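Side-chain contact in AAR187Cp (Eremothecium gossypii, PDB 3ZIL), which probably regulates sister-chromatid cohesion through cohesin, by way of the helical Wap1 domain of this Wpl1 protein: residues 166-171 and 192-197. Residues are numbered along the deposited sequence; the frame is centred on the assembly and turned at random.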
ATOM      1  N   TYR A 166      -4.240  12.919  -7.008  1.00 23.00           N
ATOM      2  CA  TYR A 166      -3.648  12.917  -8.319  1.00 23.53           C
ATOM      3  C   TYR A 166      -2.113  12.754  -8.212  1.00 23.53           C
ATOM      4  O   TYR A 166      -1.458  13.546  -7.491  1.00 19.92           O
ATOM      5  CB  TYR A 166      -3.944  14.216  -8.999  1.00 25.80           C
ATOM      6  CG  TYR A 166      -3.230  14.311 -10.327  1.00 29.68           C
ATOM      7  CD1 TYR A 166      -3.681  13.580 -11.434  1.00 35.82           C
ATOM      8  CD2 TYR A 166      -2.087  15.120 -10.471  1.00 33.59           C
ATOM      9  CE1 TYR A 166      -3.012  13.657 -12.668  1.00 36.54           C
ATOM     10  CE2 TYR A 166      -1.399  15.201 -11.687  1.00 36.72           C
ATOM     11  CZ  TYR A 166      -1.866  14.467 -12.780  1.00 44.99           C
ATOM     12  OH  TYR A 166      -1.196  14.561 -13.992  1.00 46.19           O
ATOM     13  N   GLY A 167      -1.570  11.723  -8.861  1.00 19.05           N
ATOM     14  CA  GLY A 167      -0.102  11.551  -8.950  1.00 19.41           C
ATOM     15  C   GLY A 167       0.442  10.687  -7.792  1.00 18.85           C
ATOM     16  O   GLY A 167       1.623  10.329  -7.799  1.00 21.12           O
ATOM     17  N   ALA A 168      -0.445  10.286  -6.871  1.00 16.78           N
ATOM     18  CA  ALA A 168      -0.088   9.509  -5.614  1.00 18.65           C
ATOM     19  C   ALA A 168       0.414   8.118  -5.915  1.00 15.75           C
ATOM     20  O   ALA A 168       1.421   7.618  -5.356  1.00 15.45           O
ATOM     21  CB  ALA A 168      -1.312   9.422  -4.687  1.00 15.54           C
ATOM     22  N   VAL A 169      -0.299   7.447  -6.806  1.00 15.47           N
ATOM     23  CA  VAL A 169       0.026   6.001  -7.020  1.00 15.57           C
ATOM     24  C   VAL A 169       1.474   5.809  -7.657  1.00 16.15           C
ATOM     25  O   VAL A 169       2.313   5.058  -7.138  1.00 16.46           O
ATOM     26  CB  VAL A 169      -1.113   5.332  -7.799  1.00 16.96           C
ATOM     27  CG1 VAL A 169      -0.730   3.921  -8.309  1.00 17.71           C
ATOM     28  CG2 VAL A 169      -2.391   5.277  -6.948  1.00 17.11           C
ATOM     29  N   PRO A 170       1.798   6.550  -8.715  1.00 16.06           N
ATOM     30  CA  PRO A 170       3.177   6.373  -9.190  1.00 16.29           C
ATOM     31  C   PRO A 170       4.208   6.974  -8.231  1.00 17.63           C
ATOM     32  O   PRO A 170       5.312   6.451  -8.182  1.00 20.90           O
ATOM     33  CB  PRO A 170       3.240   7.184 -10.520  1.00 16.36           C
ATOM     34  CG  PRO A 170       1.899   7.791 -10.755  1.00 17.45           C
ATOM     35  CD  PRO A 170       0.962   7.385  -9.614  1.00 16.59           C
ATOM     36  N   ALA A 171       3.901   8.080  -7.523  1.00 17.91           N
ATOM     37  CA  ALA A 171       4.915   8.696  -6.680  1.00 18.98           C
ATOM     38  C   ALA A 171       5.209   7.749  -5.492  1.00 18.67           C
ATOM     39  O   ALA A 171       6.356   7.595  -5.066  1.00 15.83           O
ATOM     40  CB  ALA A 171       4.505  10.084  -6.177  1.00 15.96           C
ATOM     41  N   GLU A 192      -2.369   1.488  -2.535  1.00 18.45           N
ATOM     42  CA  GLU A 192      -3.495   0.605  -2.793  1.00 19.85           C
ATOM     43  C   GLU A 192      -4.823   1.352  -2.680  1.00 21.75           C
ATOM     44  O   GLU A 192      -5.660   1.283  -3.541  1.00 19.67           O
ATOM     45  CB  GLU A 192      -3.465  -0.552  -1.811  1.00 19.95           C
ATOM     46  CG  GLU A 192      -4.347  -1.740  -2.095  1.00 25.87           C
ATOM     47  CD  GLU A 192      -4.527  -2.650  -0.895  1.00 27.66           C
ATOM     48  OE1 GLU A 192      -3.622  -2.901  -0.130  1.00 22.29           O
ATOM     49  OE2 GLU A 192      -5.615  -3.108  -0.740  1.00 32.94           O
ATOM     50  N   ASN A 193      -4.963   2.103  -1.611  1.00 22.87           N
ATOM     51  CA  ASN A 193      -6.171   2.884  -1.426  1.00 23.04           C
ATOM     52  C   ASN A 193      -6.363   4.084  -2.341  1.00 24.75           C
ATOM     53  O   ASN A 193      -7.405   4.679  -2.286  1.00 17.00           O
ATOM     54  CB  ASN A 193      -6.417   3.240   0.051  1.00 26.87           C
ATOM     55  CG  ASN A 193      -6.606   1.990   0.884  1.00 33.35           C
ATOM     56  OD1 ASN A 193      -5.992   1.803   1.923  1.00 45.30           O
ATOM     57  ND2 ASN A 193      -7.365   1.085   0.371  1.00 36.98           N
ATOM     58  N   ASN A 194      -5.395   4.400  -3.211  1.00 18.76           N
ATOM     59  CA  ASN A 194      -5.567   5.504  -4.111  1.00 19.10           C
ATOM     60  C   ASN A 194      -5.728   5.008  -5.568  1.00 19.55           C
ATOM     61  O   ASN A 194      -5.646   5.784  -6.502  1.00 19.33           O
ATOM     62  CB  ASN A 194      -4.385   6.461  -3.973  1.00 20.15           C
ATOM     63  CG  ASN A 194      -4.589   7.480  -2.856  1.00 20.96           C
ATOM     64  OD1 ASN A 194      -5.081   8.552  -3.131  1.00 23.14           O
ATOM     65  ND2 ASN A 194      -4.260   7.124  -1.581  1.00 20.37           N
ATOM     66  N   ILE A 195      -5.930   3.700  -5.720  1.00 20.40           N
ATOM     67  CA  ILE A 195      -6.281   3.084  -6.983  1.00 20.92           C
ATOM     68  C   ILE A 195      -7.836   3.056  -7.004  1.00 24.52           C
ATOM     69  O   ILE A 195      -8.439   2.449  -6.130  1.00 22.08           O
ATOM     70  CB  ILE A 195      -5.752   1.633  -7.040  1.00 21.53           C
ATOM     71  CG1 ILE A 195      -4.211   1.626  -7.087  1.00 19.60           C
ATOM     72  CG2 ILE A 195      -6.351   0.868  -8.220  1.00 21.61           C
ATOM     73  CD1 ILE A 195      -3.652   0.212  -6.979  1.00 20.82           C
ATOM     74  N   VAL A 196      -8.481   3.711  -7.988  1.00 22.91           N
ATOM     75  CA  VAL A 196      -9.986   3.756  -8.032  1.00 20.85           C
ATOM     76  C   VAL A 196     -10.510   2.568  -8.862  1.00 22.46           C
ATOM     77  O   VAL A 196      -9.755   1.927  -9.691  1.00 20.74           O
ATOM     78  CB  VAL A 196     -10.477   5.143  -8.543  1.00 21.36           C
ATOM     79  CG1 VAL A 196      -9.724   6.259  -7.806  1.00 18.89           C
ATOM     80  CG2 VAL A 196     -10.207   5.357 -10.048  1.00 21.97           C
ATOM     81  N   ALA A 197     -11.795   2.293  -8.760  1.00 18.60           N
ATOM     82  CA  ALA A 197     -12.322   1.117  -9.420  1.00 21.05           C
ATOM     83  C   ALA A 197     -12.688   1.399 -10.892  1.00 22.44           C
ATOM     84  O   ALA A 197     -12.844   0.451 -11.671  1.00 24.23           O
ATOM     85  CB  ALA A 197     -13.564   0.649  -8.651  1.00 26.43           C
TER
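Val169 packs against Asn194 and Ile195 in a small, buried van der Waals contact inside the all-helical Wap1 domain. It joins the first turn of helix 168-178 to the segment 192-197, at the end of helix 185-193. These two helices are consecutive in an all-helical fold, consistent with a helical-repeat protein, and the contact lies near the middle of the chain. Only 149 Å² is buried between the two segments, both sides summed.

Val169 has the largest share, through its CG2 methyl. CG2 sits 3.8 Å from CB of Asn194 and 4.1 Å from CG1 of Ile195. It lies against the peptide joining these two residues, 3.6 Å from C of Asn194. With chi1 at 168°, CG1 points away from the backbone N, and CG2 is the branch that reaches Asn194. Leu234 of helix 225-235 touches both Val169 and Ile195, and Ala210 of helix 201-215 also packs on Val169.

Asn194 brings a polar end into this buried place. Its ND2 donates to the carbonyl O of Leu190 in helix 185-193. Its OD1 accepts from the backbone N of Val165, just before the segment 166-171. Both ends of the amide are therefore engaged, and the side chain ties the end region of helix 185-193 to the loop before helix 168-178. Ala168 covers this amide weakly, with CB 4.2 Å from OD1 of Asn194. Trp155 of helix 147-158 touches both residues.

Gly167 is the N-cap residue of helix 168-178, and its O accepts from N of Ala171 at 3.2 Å. The closest approach across the contact is 3.3 Å, from CG2 of Val169 to the carbonyl O of Asn194.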